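Local coordinates for protein Pyrsv_gp04 (Pyrobaculum spherical virus, PDB 2VXZ) that is of unknown function but probably acts as a helix-turn-helix-type transcriptional regulator of the virus, at residues M137-P142 / Y151-R156; I95-L100 / F130-L135; V83-T88 / D107-K112. All blocks are in the same frame, centred on the assembly; numbering follows the deposited sequence.

Interaction 1: M137-P142 / Y151-R156; sequences MIYGEP and YLTANR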
HETATM    1  N   MSE A 137      -9.246   8.508   1.975  1.00 24.76           N
HETATM    2  CA  MSE A 137      -9.206   8.923   0.565  1.00 25.77           C
HETATM    3  C   MSE A 137     -10.518   8.636  -0.157  1.00 24.43           C
HETATM    4  O   MSE A 137     -10.908   9.380  -1.054  1.00 24.11           O
HETATM    5  CB  MSE A 137      -8.082   8.225  -0.183  1.00 25.77           C
HETATM    6  CG  MSE A 137      -6.729   8.699   0.224  1.00 27.53           C
HETATM    7 SE   MSE A 137      -5.361   7.675  -0.708  1.00 38.25          SE
HETATM    8  CE  MSE A 137      -6.245   7.455  -2.373  1.00 21.30           C
ATOM      9  N   ILE A 138     -11.190   7.554   0.246  1.00 23.02           N
ATOM     10  CA  ILE A 138     -12.412   7.109  -0.399  1.00 23.13           C
ATOM     11  C   ILE A 138     -13.666   7.806   0.158  1.00 22.80           C
ATOM     12  O   ILE A 138     -14.552   8.209  -0.611  1.00 21.89           O
ATOM     13  CB  ILE A 138     -12.590   5.583  -0.270  1.00 22.79           C
ATOM     14  CG1 ILE A 138     -11.403   4.836  -0.889  1.00 23.08           C
ATOM     15  CG2 ILE A 138     -13.896   5.150  -0.921  1.00 21.97           C
ATOM     16  CD1 ILE A 138     -11.352   3.360  -0.544  1.00 23.70           C
ATOM     17  N   TYR A 139     -13.730   7.933   1.485  1.00 22.94           N
ATOM     18  CA  TYR A 139     -14.953   8.311   2.205  1.00 22.68           C
ATOM     19  C   TYR A 139     -14.842   9.663   2.915  1.00 22.98           C
ATOM     20  O   TYR A 139     -15.817  10.134   3.520  1.00 23.64           O
ATOM     21  CB  TYR A 139     -15.328   7.202   3.224  1.00 22.72           C
ATOM     22  CG  TYR A 139     -15.579   5.851   2.568  1.00 21.77           C
ATOM     23  CD1 TYR A 139     -16.680   5.655   1.749  1.00 21.05           C
ATOM     24  CD2 TYR A 139     -14.700   4.789   2.744  1.00 22.25           C
ATOM     25  CE1 TYR A 139     -16.907   4.436   1.135  1.00 22.39           C
ATOM     26  CE2 TYR A 139     -14.916   3.568   2.118  1.00 22.03           C
ATOM     27  CZ  TYR A 139     -16.017   3.399   1.313  1.00 22.45           C
ATOM     28  OH  TYR A 139     -16.244   2.203   0.657  1.00 23.60           O
ATOM     29  N   GLY A 140     -13.675  10.297   2.859  1.00 22.05           N
ATOM     30  CA  GLY A 140     -13.466  11.568   3.548  1.00 22.49           C
ATOM     31  C   GLY A 140     -13.229  11.378   5.033  1.00 22.01           C
ATOM     32  O   GLY A 140     -13.011  10.259   5.495  1.00 22.22           O
ATOM     33  N   GLU A 141     -13.292  12.474   5.786  1.00 21.74           N
ATOM     34  CA  GLU A 141     -13.005  12.429   7.218  1.00 21.76           C
ATOM     35  C   GLU A 141     -13.991  11.536   7.954  1.00 21.07           C
ATOM     36  O   GLU A 141     -15.178  11.534   7.645  1.00 21.31           O
ATOM     37  CB  GLU A 141     -13.045  13.822   7.825  1.00 22.00           C
ATOM     38  CG  GLU A 141     -12.023  14.767   7.261  1.00 24.65           C
ATOM     39  CD  GLU A 141     -10.617  14.348   7.564  1.00 27.82           C
ATOM     40  OE1 GLU A 141     -10.356  13.901   8.701  1.00 31.70           O
ATOM     41  OE2 GLU A 141      -9.769  14.453   6.662  1.00 30.67           O
ATOM     42  N   PRO A 142     -13.503  10.785   8.945  1.00 20.53           N
ATOM     43  CA  PRO A 142     -14.371   9.824   9.613  1.00 20.46           C
ATOM     44  C   PRO A 142     -15.449  10.452  10.490  1.00 20.52           C
ATOM     45  O   PRO A 142     -15.285  11.571  10.989  1.00 20.40           O
ATOM     46  CB  PRO A 142     -13.402   9.030  10.489  1.00 20.20           C
ATOM     47  CG  PRO A 142     -12.297   9.941  10.753  1.00 20.46           C
ATOM     48  CD  PRO A 142     -12.140  10.771   9.509  1.00 20.71           C
ATOM     49  N   TYR A 151     -15.944   5.217   9.327  1.00 20.96           N
ATOM     50  CA  TYR A 151     -16.279   5.971   8.111  1.00 20.49           C
ATOM     51  C   TYR A 151     -17.663   5.560   7.649  1.00 20.52           C
ATOM     52  O   TYR A 151     -17.985   4.383   7.669  1.00 20.63           O
ATOM     53  CB  TYR A 151     -15.258   5.645   6.998  1.00 19.85           C
ATOM     54  CG  TYR A 151     -13.874   6.140   7.335  1.00 19.45           C
ATOM     55  CD1 TYR A 151     -13.467   7.410   6.952  1.00 20.11           C
ATOM     56  CD2 TYR A 151     -12.998   5.380   8.110  1.00 20.81           C
ATOM     57  CE1 TYR A 151     -12.202   7.902   7.308  1.00 19.71           C
ATOM     58  CE2 TYR A 151     -11.735   5.868   8.470  1.00 19.23           C
ATOM     59  CZ  TYR A 151     -11.345   7.128   8.054  1.00 18.39           C
ATOM     60  OH  TYR A 151     -10.106   7.627   8.421  1.00 18.82           O
ATOM     61  N   LEU A 152     -18.460   6.532   7.215  1.00 20.69           N
ATOM     62  CA  LEU A 152     -19.783   6.268   6.663  1.00 20.33           C
ATOM     63  C   LEU A 152     -19.620   6.024   5.177  1.00 21.10           C
ATOM     64  O   LEU A 152     -19.099   6.885   4.462  1.00 20.11           O
ATOM     65  CB  LEU A 152     -20.715   7.459   6.899  1.00 20.70           C
ATOM     66  CG  LEU A 152     -20.964   7.837   8.352  1.00 20.33           C
ATOM     67  CD1 LEU A 152     -21.786   9.127   8.438  1.00 20.16           C
ATOM     68  CD2 LEU A 152     -21.662   6.687   9.088  1.00 20.83           C
ATOM     69  N   THR A 153     -20.060   4.862   4.709  1.00 21.45           N
ATOM     70  CA  THR A 153     -19.897   4.531   3.286  1.00 21.78           C
ATOM     71  C   THR A 153     -20.769   5.434   2.402  1.00 21.58           C
ATOM     72  O   THR A 153     -20.418   5.711   1.251  1.00 21.52           O
ATOM     73  CB  THR A 153     -20.101   3.022   3.000  1.00 22.34           C
ATOM     74  OG1 THR A 153     -21.400   2.605   3.443  1.00 23.58           O
ATOM     75  CG2 THR A 153     -18.996   2.186   3.686  1.00 21.81           C
ATOM     76  N   ALA A 154     -21.864   5.971   2.958  1.00 21.77           N
ATOM     77  CA  ALA A 154     -22.663   6.993   2.244  1.00 22.29           C
ATOM     78  C   ALA A 154     -21.886   8.258   1.845  1.00 22.45           C
ATOM     79  O   ALA A 154     -22.340   9.028   0.993  1.00 22.21           O
ATOM     80  CB  ALA A 154     -23.869   7.388   3.096  1.00 21.64           C
ATOM     81  N   ASN A 155     -20.744   8.509   2.486  1.00 23.24           N
ATOM     82  CA  ASN A 155     -19.929   9.690   2.200  1.00 24.09           C
ATOM     83  C   ASN A 155     -18.873   9.464   1.100  1.00 25.18           C
ATOM     84  O   ASN A 155     -17.977  10.300   0.928  1.00 24.79           O
ATOM     85  CB  ASN A 155     -19.233  10.183   3.482  1.00 23.94           C
ATOM     86  CG  ASN A 155     -20.169  10.875   4.437  1.00 24.39           C
ATOM     87  OD1 ASN A 155     -21.368  11.021   4.165  1.00 26.53           O
ATOM     88  ND2 ASN A 155     -19.628  11.336   5.570  1.00 23.96           N
ATOM     89  N   ARG A 156     -18.981   8.348   0.371  1.00 26.45           N
ATOM     90  CA  ARG A 156     -18.102   8.053  -0.770  1.00 27.91           C
ATOM     91  C   ARG A 156     -17.834   9.290  -1.635  1.00 28.71           C
ATOM     92  O   ARG A 156     -18.774   9.953  -2.083  1.00 28.74           O
ATOM     93  CB  ARG A 156     -18.702   6.936  -1.636  1.00 27.93           C
ATOM     94  CG  ARG A 156     -17.842   6.529  -2.838  1.00 28.40           C
ATOM     95  CD  ARG A 156     -18.665   5.818  -3.908  1.00 30.24           C
ATOM     96  NE  ARG A 156     -17.840   5.394  -5.046  1.00 31.75           N
ATOM     97  CZ  ARG A 156     -18.011   5.746  -6.321  1.00 33.86           C
ATOM     98  NH1 ARG A 156     -18.987   6.565  -6.713  1.00 35.76           N
ATOM     99  NH2 ARG A 156     -17.172   5.261  -7.231  1.00 34.49           N
TER
HETATM  100  O   HOH W   1     -16.799  11.041   5.653  1.00 16.18           O
HETATM  101  O   HOH W   2     -17.646   9.184   7.586  1.00 18.54           O

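Interaction 2: I95-L100 / F130-L135; sequences ISPPRL and FLNHLL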
ATOM      1  N   ILE A  95     -17.484   1.531   7.878  1.00 22.36           N
ATOM      2  CA  ILE A  95     -16.258   0.745   7.801  1.00 22.89           C
ATOM      3  C   ILE A  95     -15.159   1.415   8.632  1.00 22.15           C
ATOM      4  O   ILE A  95     -15.131   2.634   8.788  1.00 22.18           O
ATOM      5  CB  ILE A  95     -15.817   0.542   6.327  1.00 22.52           C
ATOM      6  CG1 ILE A  95     -14.719  -0.524   6.227  1.00 24.18           C
ATOM      7  CG2 ILE A  95     -15.383   1.848   5.707  1.00 22.19           C
ATOM      8  CD1 ILE A  95     -14.640  -1.178   4.880  1.00 25.51           C
ATOM      9  N   SER A  96     -14.289   0.583   9.203  1.00 22.86           N
ATOM     10  CA  SER A  96     -13.186   1.011  10.038  1.00 22.46           C
ATOM     11  C   SER A  96     -11.923   0.272   9.564  1.00 22.12           C
ATOM     12  O   SER A  96     -12.021  -0.737   8.884  1.00 21.50           O
ATOM     13  CB  SER A  96     -13.450   0.666  11.500  1.00 22.90           C
ATOM     14  OG  SER A  96     -13.498  -0.749  11.718  1.00 23.50           O
ATOM     15  N   PRO A  97     -10.740   0.779   9.920  1.00 21.87           N
ATOM     16  CA  PRO A  97      -9.523   0.083   9.474  1.00 22.32           C
ATOM     17  C   PRO A  97      -9.429  -1.394   9.895  1.00 22.38           C
ATOM     18  O   PRO A  97      -9.052  -2.231   9.069  1.00 22.46           O
ATOM     19  CB  PRO A  97      -8.395   0.956  10.049  1.00 22.59           C
ATOM     20  CG  PRO A  97      -9.023   2.320  10.192  1.00 22.28           C
ATOM     21  CD  PRO A  97     -10.428   2.031  10.632  1.00 22.45           C
ATOM     22  N   PRO A  98      -9.772  -1.729  11.159  1.00 22.76           N
ATOM     23  CA  PRO A  98      -9.716  -3.142  11.531  1.00 22.93           C
ATOM     24  C   PRO A  98     -10.717  -3.986  10.770  1.00 22.97           C
ATOM     25  O   PRO A  98     -10.414  -5.104  10.386  1.00 22.65           O
ATOM     26  CB  PRO A  98     -10.067  -3.121  13.022  1.00 23.59           C
ATOM     27  CG  PRO A  98      -9.771  -1.758  13.466  1.00 24.44           C
ATOM     28  CD  PRO A  98     -10.111  -0.891  12.327  1.00 22.78           C
ATOM     29  N   ARG A  99     -11.915  -3.461  10.557  1.00 23.07           N
ATOM     30  CA  ARG A  99     -12.915  -4.215   9.789  1.00 23.98           C
ATOM     31  C   ARG A  99     -12.474  -4.441   8.342  1.00 22.47           C
ATOM     32  O   ARG A  99     -12.676  -5.515   7.778  1.00 22.30           O
ATOM     33  CB  ARG A  99     -14.271  -3.531   9.859  1.00 24.02           C
ATOM     34  CG  ARG A  99     -14.941  -3.781  11.196  1.00 27.65           C
ATOM     35  CD  ARG A  99     -16.255  -3.050  11.317  0.70 28.39           C
ATOM     36  NE  ARG A  99     -17.287  -3.530  10.393  0.50 31.96           N
ATOM     37  CZ  ARG A  99     -18.333  -4.289  10.726  0.50 33.66           C
ATOM     38  NH1 ARG A  99     -18.514  -4.724  11.972  0.50 35.06           N
ATOM     39  NH2 ARG A  99     -19.211  -4.626   9.790  1.00 36.09           N
ATOM     40  N   LEU A 100     -11.866  -3.425   7.752  1.00 21.49           N
ATOM     41  CA  LEU A 100     -11.358  -3.544   6.397  1.00 21.52           C
ATOM     42  C   LEU A 100     -10.218  -4.542   6.359  1.00 20.86           C
ATOM     43  O   LEU A 100     -10.156  -5.375   5.466  1.00 21.68           O
ATOM     44  CB  LEU A 100     -10.915  -2.188   5.862  1.00 21.14           C
ATOM     45  CG  LEU A 100     -10.296  -2.206   4.464  1.00 21.39           C
ATOM     46  CD1 LEU A 100     -11.283  -2.761   3.435  1.00 21.21           C
ATOM     47  CD2 LEU A 100      -9.806  -0.800   4.068  1.00 22.54           C
ATOM     48  N   PHE A 130      -2.139   2.536   7.336  1.00 23.20           N
ATOM     49  CA  PHE A 130      -2.185   2.469   5.877  1.00 22.65           C
ATOM     50  C   PHE A 130      -3.639   2.363   5.403  1.00 21.87           C
ATOM     51  O   PHE A 130      -4.079   3.106   4.531  1.00 21.37           O
ATOM     52  CB  PHE A 130      -1.378   1.261   5.389  1.00 23.45           C
ATOM     53  CG  PHE A 130      -1.435   1.032   3.905  1.00 23.14           C
ATOM     54  CD1 PHE A 130      -0.526   1.655   3.060  1.00 24.53           C
ATOM     55  CD2 PHE A 130      -2.373   0.177   3.350  1.00 24.31           C
ATOM     56  CE1 PHE A 130      -0.559   1.434   1.688  1.00 23.96           C
ATOM     57  CE2 PHE A 130      -2.406  -0.052   1.997  1.00 24.12           C
ATOM     58  CZ  PHE A 130      -1.501   0.579   1.156  1.00 24.00           C
ATOM     59  N   LEU A 131      -4.376   1.415   5.962  1.00 21.46           N
ATOM     60  CA  LEU A 131      -5.786   1.218   5.577  1.00 21.78           C
ATOM     61  C   LEU A 131      -6.680   2.415   5.985  1.00 21.76           C
ATOM     62  O   LEU A 131      -7.655   2.744   5.293  1.00 21.20           O
ATOM     63  CB  LEU A 131      -6.310  -0.081   6.185  1.00 21.66           C
ATOM     64  CG  LEU A 131      -5.692  -1.359   5.604  1.00 21.69           C
ATOM     65  CD1 LEU A 131      -6.185  -2.556   6.373  1.00 23.21           C
ATOM     66  CD2 LEU A 131      -5.996  -1.517   4.125  1.00 21.66           C
ATOM     67  N   ASN A 132      -6.345   3.062   7.101  1.00 21.84           N
ATOM     68  CA  ASN A 132      -7.037   4.280   7.516  1.00 21.88           C
ATOM     69  C   ASN A 132      -6.855   5.375   6.471  1.00 21.78           C
ATOM     70  O   ASN A 132      -7.793   6.076   6.125  1.00 21.95           O
ATOM     71  CB  ASN A 132      -6.504   4.781   8.857  1.00 22.04           C
ATOM     72  CG  ASN A 132      -7.308   5.930   9.406  1.00 22.56           C
ATOM     73  OD1 ASN A 132      -8.504   5.799   9.620  1.00 21.97           O
ATOM     74  ND2 ASN A 132      -6.645   7.076   9.656  1.00 25.31           N
ATOM     75  N   HIS A 133      -5.630   5.512   5.966  1.00 21.78           N
ATOM     76  CA  HIS A 133      -5.346   6.514   4.949  1.00 21.86           C
ATOM     77  C   HIS A 133      -6.165   6.252   3.681  1.00 21.64           C
ATOM     78  O   HIS A 133      -6.721   7.181   3.081  1.00 22.51           O
ATOM     79  CB  HIS A 133      -3.854   6.529   4.631  1.00 22.18           C
ATOM     80  CG  HIS A 133      -3.460   7.647   3.725  1.00 22.91           C
ATOM     81  ND1 HIS A 133      -3.278   8.939   4.173  1.00 26.05           N
ATOM     82  CD2 HIS A 133      -3.245   7.673   2.392  1.00 23.93           C
ATOM     83  CE1 HIS A 133      -2.948   9.704   3.151  1.00 25.25           C
ATOM     84  NE2 HIS A 133      -2.931   8.964   2.058  1.00 24.45           N
ATOM     85  N   LEU A 134      -6.251   4.982   3.299  1.00 21.19           N
ATOM     86  CA  LEU A 134      -7.027   4.558   2.134  1.00 21.33           C
ATOM     87  C   LEU A 134      -8.504   4.873   2.343  1.00 21.25           C
ATOM     88  O   LEU A 134      -9.185   5.394   1.441  1.00 21.10           O
ATOM     89  CB  LEU A 134      -6.822   3.053   1.888  1.00 21.43           C
ATOM     90  CG  LEU A 134      -7.502   2.404   0.671  1.00 21.66           C
ATOM     91  CD1 LEU A 134      -7.175   3.133  -0.639  1.00 21.11           C
ATOM     92  CD2 LEU A 134      -7.145   0.915   0.563  1.00 21.02           C
ATOM     93  N   LEU A 135      -9.020   4.545   3.522  1.00 21.32           N
ATOM     94  CA  LEU A 135     -10.438   4.794   3.795  1.00 21.47           C
ATOM     95  C   LEU A 135     -10.741   6.290   3.750  1.00 22.08           C
ATOM     96  O   LEU A 135     -11.780   6.717   3.240  1.00 21.45           O
ATOM     97  CB  LEU A 135     -10.872   4.197   5.137  1.00 21.40           C
ATOM     98  CG  LEU A 135     -11.009   2.685   5.204  1.00 21.10           C
ATOM     99  CD1 LEU A 135     -11.244   2.215   6.625  1.00 21.23           C
ATOM    100  CD2 LEU A 135     -12.130   2.175   4.305  1.00 20.56           C
TER

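Interaction 3: V83-T88 / D107-K112; sequences VERLVT and DPQARK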
ATOM      1  N   VAL A  83     -11.585  -2.164  -2.125  1.00 23.13           N
ATOM      2  CA  VAL A  83     -12.334  -1.735  -0.938  1.00 23.36           C
ATOM      3  C   VAL A  83     -13.832  -1.655  -1.265  1.00 23.47           C
ATOM      4  O   VAL A  83     -14.670  -2.164  -0.517  1.00 23.20           O
ATOM      5  CB  VAL A  83     -11.833  -0.386  -0.369  1.00 23.12           C
ATOM      6  CG1 VAL A  83     -12.760   0.109   0.777  1.00 22.43           C
ATOM      7  CG2 VAL A  83     -10.383  -0.513   0.108  1.00 23.36           C
ATOM      8  N   GLU A  84     -14.174  -1.040  -2.386  1.00 23.58           N
ATOM      9  CA  GLU A  84     -15.582  -0.845  -2.723  1.00 24.55           C
ATOM     10  C   GLU A  84     -16.271  -2.158  -3.040  1.00 24.54           C
ATOM     11  O   GLU A  84     -17.456  -2.318  -2.732  1.00 25.51           O
ATOM     12  CB  GLU A  84     -15.731   0.150  -3.873  1.00 23.98           C
ATOM     13  CG  GLU A  84     -15.262   1.542  -3.476  1.00 25.91           C
ATOM     14  CD  GLU A  84     -15.862   2.606  -4.321  1.00 27.31           C
ATOM     15  OE1 GLU A  84     -15.445   2.723  -5.491  1.00 28.06           O
ATOM     16  OE2 GLU A  84     -16.770   3.305  -3.806  1.00 32.68           O
ATOM     17  N   ARG A  85     -15.540  -3.112  -3.622  1.00 24.69           N
ATOM     18  CA  ARG A  85     -16.101  -4.458  -3.841  1.00 24.79           C
ATOM     19  C   ARG A  85     -16.431  -5.144  -2.508  1.00 24.18           C
ATOM     20  O   ARG A  85     -17.509  -5.747  -2.348  1.00 24.17           O
ATOM     21  CB  ARG A  85     -15.157  -5.336  -4.661  1.00 24.79           C
ATOM     22  CG  ARG A  85     -15.720  -6.734  -4.922  1.00 25.63           C
ATOM     23  CD  ARG A  85     -14.834  -7.563  -5.792  1.00 26.32           C
ATOM     24  NE  ARG A  85     -13.531  -7.751  -5.183  1.00 27.54           N
ATOM     25  CZ  ARG A  85     -13.247  -8.641  -4.232  1.00 28.89           C
ATOM     26  NH1 ARG A  85     -14.168  -9.470  -3.756  1.00 30.05           N
ATOM     27  NH2 ARG A  85     -12.016  -8.709  -3.763  1.00 28.81           N
ATOM     28  N   LEU A  86     -15.500  -5.071  -1.564  1.00 24.39           N
ATOM     29  CA  LEU A  86     -15.714  -5.668  -0.249  1.00 24.11           C
ATOM     30  C   LEU A  86     -16.871  -4.985   0.499  1.00 24.39           C
ATOM     31  O   LEU A  86     -17.645  -5.644   1.202  1.00 24.54           O
ATOM     32  CB  LEU A  86     -14.433  -5.629   0.583  1.00 23.86           C
ATOM     33  CG  LEU A  86     -13.244  -6.417   0.054  1.00 24.76           C
ATOM     34  CD1 LEU A  86     -11.977  -6.111   0.892  1.00 23.53           C
ATOM     35  CD2 LEU A  86     -13.542  -7.910  -0.006  1.00 25.75           C
ATOM     36  N   VAL A  87     -16.991  -3.672   0.349  1.00 23.98           N
ATOM     37  CA  VAL A  87     -18.096  -2.928   0.967  1.00 24.74           C
ATOM     38  C   VAL A  87     -19.448  -3.317   0.354  1.00 25.47           C
ATOM     39  O   VAL A  87     -20.447  -3.502   1.068  1.00 25.03           O
ATOM     40  CB  VAL A  87     -17.874  -1.404   0.835  1.00 24.52           C
ATOM     41  CG1 VAL A  87     -19.176  -0.645   1.065  1.00 25.15           C
ATOM     42  CG2 VAL A  87     -16.787  -0.949   1.803  1.00 25.03           C
ATOM     43  N   THR A  88     -19.472  -3.434  -0.967  1.00 26.24           N
ATOM     44  CA  THR A  88     -20.696  -3.776  -1.689  1.00 27.35           C
ATOM     45  C   THR A  88     -21.134  -5.191  -1.344  1.00 27.78           C
ATOM     46  O   THR A  88     -22.296  -5.412  -1.005  1.00 27.52           O
ATOM     47  CB  THR A  88     -20.505  -3.642  -3.203  1.00 27.31           C
ATOM     48  OG1 THR A  88     -20.258  -2.265  -3.521  1.00 28.41           O
ATOM     49  CG2 THR A  88     -21.748  -4.125  -3.968  1.00 27.58           C
ATOM     50  N   ASP A 107     -10.636 -12.523   2.230  1.00 22.69           N
ATOM     51  CA  ASP A 107     -11.002 -12.633   0.825  1.00 22.76           C
ATOM     52  C   ASP A 107      -9.760 -12.920  -0.011  1.00 22.27           C
ATOM     53  O   ASP A 107      -8.846 -12.096  -0.066  1.00 22.15           O
ATOM     54  CB  ASP A 107     -11.668 -11.349   0.346  1.00 22.91           C
ATOM     55  CG  ASP A 107     -12.041 -11.409  -1.119  1.00 24.35           C
ATOM     56  OD1 ASP A 107     -13.080 -12.004  -1.444  1.00 28.55           O
ATOM     57  OD2 ASP A 107     -11.297 -10.881  -1.958  1.00 23.85           O
ATOM     58  N   PRO A 108      -9.687 -14.112  -0.631  1.00 21.83           N
ATOM     59  CA  PRO A 108      -8.472 -14.466  -1.361  1.00 22.18           C
ATOM     60  C   PRO A 108      -7.987 -13.441  -2.387  1.00 22.11           C
ATOM     61  O   PRO A 108      -6.790 -13.187  -2.456  1.00 22.54           O
ATOM     62  CB  PRO A 108      -8.858 -15.771  -2.040  1.00 21.86           C
ATOM     63  CG  PRO A 108      -9.858 -16.378  -1.098  1.00 21.88           C
ATOM     64  CD  PRO A 108     -10.659 -15.225  -0.645  1.00 21.98           C
ATOM     65  N   GLN A 109      -8.904 -12.873  -3.166  1.00 22.56           N
ATOM     66  CA  GLN A 109      -8.523 -11.924  -4.214  1.00 22.91           C
ATOM     67  C   GLN A 109      -7.941 -10.659  -3.591  1.00 22.53           C
ATOM     68  O   GLN A 109      -6.838 -10.223  -3.964  1.00 22.31           O
ATOM     69  CB  GLN A 109      -9.707 -11.582  -5.131  1.00 23.44           C
ATOM     70  CG  GLN A 109      -9.397 -10.434  -6.094  1.00 24.39           C
ATOM     71  CD  GLN A 109     -10.506 -10.169  -7.080  1.00 26.28           C
ATOM     72  OE1 GLN A 109     -10.947 -11.072  -7.795  1.00 32.22           O
ATOM     73  NE2 GLN A 109     -10.943  -8.915  -7.154  1.00 30.74           N
ATOM     74  N   ALA A 110      -8.667 -10.087  -2.629  1.00 22.24           N
ATOM     75  CA  ALA A 110      -8.187  -8.882  -1.926  1.00 21.92           C
ATOM     76  C   ALA A 110      -6.868  -9.147  -1.212  1.00 21.96           C
ATOM     77  O   ALA A 110      -5.949  -8.324  -1.263  1.00 21.39           O
ATOM     78  CB  ALA A 110      -9.251  -8.352  -0.931  1.00 21.83           C
ATOM     79  N   ARG A 111      -6.753 -10.294  -0.555  1.00 22.09           N
ATOM     80  CA  ARG A 111      -5.525 -10.611   0.164  1.00 22.81           C
ATOM     81  C   ARG A 111      -4.321 -10.689  -0.774  1.00 22.75           C
ATOM     82  O   ARG A 111      -3.260 -10.141  -0.471  1.00 23.23           O
ATOM     83  CB  ARG A 111      -5.660 -11.932   0.938  1.00 23.19           C
ATOM     84  CG  ARG A 111      -4.527 -12.150   1.937  1.00 22.95           C
ATOM     85  CD  ARG A 111      -4.550 -13.524   2.582  1.00 25.94           C
ATOM     86  NE  ARG A 111      -3.313 -13.705   3.349  1.00 29.92           N
ATOM     87  CZ  ARG A 111      -3.221 -14.007   4.645  1.00 32.81           C
ATOM     88  NH1 ARG A 111      -4.296 -14.256   5.394  1.00 35.69           N
ATOM     89  NH2 ARG A 111      -2.014 -14.097   5.195  1.00 32.55           N
ATOM     90  N   LYS A 112      -4.483 -11.389  -1.891  1.00 23.20           N
ATOM     91  CA  LYS A 112      -3.436 -11.495  -2.911  1.00 23.14           C
ATOM     92  C   LYS A 112      -3.027 -10.120  -3.429  1.00 23.11           C
ATOM     93  O   LYS A 112      -1.841  -9.832  -3.552  1.00 23.47           O
ATOM     94  CB  LYS A 112      -3.893 -12.369  -4.079  1.00 23.66           C
ATOM     95  CG  LYS A 112      -2.842 -12.553  -5.171  1.00 24.37           C
ATOM     96  CD  LYS A 112      -3.349 -13.422  -6.300  1.00 25.48           C
ATOM     97  CE  LYS A 112      -2.516 -13.257  -7.579  1.00 27.15           C
ATOM     98  NZ  LYS A 112      -1.161 -13.847  -7.446  0.70 29.06           N
TER

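Interaction 1: M137-P142 / Y151-R156
Tyr139 and Arg156 bring their CA atoms within 4.3 Å where the last turn of helix 125-139 meets the C-terminal tail, and the backbones approach again at Pro142 and Tyr151, with Gly140 leaving the helix at positive phi between them. Arg156 CA also lies 3.6 Å from Ile138 O, a CA-H...O contact near the helix end. The side chain of Tyr139 runs alongside Thr153, both pointing the same way; Tyr139 CE1 comes 3.7 Å from Thr153 CA, while CB and CG2 of the threonine lie against the CE1-CZ side of the ring. Ile138 CG2 sits over the centre of one face of this ring. On the other tyrosine, Pro142 lies over a face: its CB is 3.8 Å from the centroid of the Tyr151 ring and 18° off the normal, a CH-pi contact shifted toward the rim at CE1 and CZ. The edge of the same ring meets Gly140 O in plane, 3.1 Å from Tyr151 CE1. With CG anti to its carbonyl carbon (chi1 -66°), the ring of Tyr151 lies against Gly140 and Pro142, and its hydroxyl bonds to Asn132. Polar groups are bridged by water: one molecule donates to Tyr139 O and Glu141 O and accepts from Asn155 ND2 at 2.8 Å, linking the helix end and the turn after it to Asn155. The contact thus joins the C-terminal end of helix 125-139 to the turn after strand 151-152, with helix 69-89 packed against Ile138 and Tyr139 and strand 94-95 pairing with strand 151-152.

Interaction 2: I95-L100 / F130-L135
Leu100, its CG anti to the backbone N (chi1 177°), and Leu135, with CG anti to the carbonyl carbon (chi1 -73°), are turned to reach toward each other tip to tip, CD2 to CD2 at 3.8 Å. The two methyl branches of Leu135 divide the work. Leu135 CD2 also meets Ile95 CG2 at 3.6 Å, whereas its CD1 lies against the backbone at the start of the helix, 3.6 Å from Pro97 N and as near to Ser96 C. Leu131, one turn earlier, adds its CD2 beside Leu100 CD2 at 3.9 Å. Helix 97-106 starts here with a capped first turn: Ser96 is the N-cap, and its OG accepts a weak bond from Arg99 N and has its stronger partner in Glu148, to which it is hydrogen-bonded. Two helices of the family's predicted regulator domain, which belongs to the helix-turn-helix clan, are joined by this buried apolar layer. Beside it, Pro97 and Asn132 lie side by side, with Pro97 CG 3.6 Å from Asn132 OD1. Besides its bond to Tyr151, that oxygen is hydrogen-bonded to Thr149 OG1.

Interaction 3: V83-T88 / D107-K112
Arg85 has Gln109 CD over one face of its guanidinium, the amide plane tilted 59° to it, with Arg85 NE standing 3.5 Å from Gln109 NE2. Both of these nitrogens are donors, so the overlap is a packing contact; Glu82, almost one turn before Arg85, bonds to Gln109 NE2 and forms a salt bridge with Arg85 NH2. The arginine chain is extended to CD and then bends (chi3 60°), which swings NH2 onto Asp107 OD2. The Arg85 NH2 to Asp107 OD2 salt bridge is a nearly straight hydrogen bond of 2.9 Å, in the guanidinium plane but reaching the carboxylate from well above its plane. Asp107 is the N-cap of helix 108-115, and its OD2 also takes the Ala110 N-H, with Ala110 N 2.8 Å from Asp107 OD2, through its anti lone pair. Next to the salt bridge, Leu86 CD1 touches Ala110 CB at 4.0 Å and Leu86 CD2 lies 3.9 Å from Asp107 CB. The helix segments run nearly antiparallel, at 156° and 11.0 Å apart, and the arginine spans the gap to Asp107. Two donors on one oxygen fix the orientation of the cap, and the neighbouring arginine, together with the helix N terminus, would be expected to stabilise the aspartate as an anion.

In the fold
Along the chain, helix 69-89 comes first, and interaction 3 closes the loop from its C-terminal half to the start of helix 108-115. Interaction 2 starts within that loop, at strand 94-95 and helix 97-106, and closes later on helix 125-139, so interactions 2 and 3 cross. Interaction 1 follows in series, tying the end of helix 125-139 to strand 151-152 and the tail beyond it. The three meet around helix 69-89: Val83 packs against Leu100, Leu134, Leu135 and Ile138, and Val87 against Ile95, Tyr139 and Thr153. A salt bridge from Arg156 to Glu84 and the backbone bond from Tyr151 to Ile95 complete the connections.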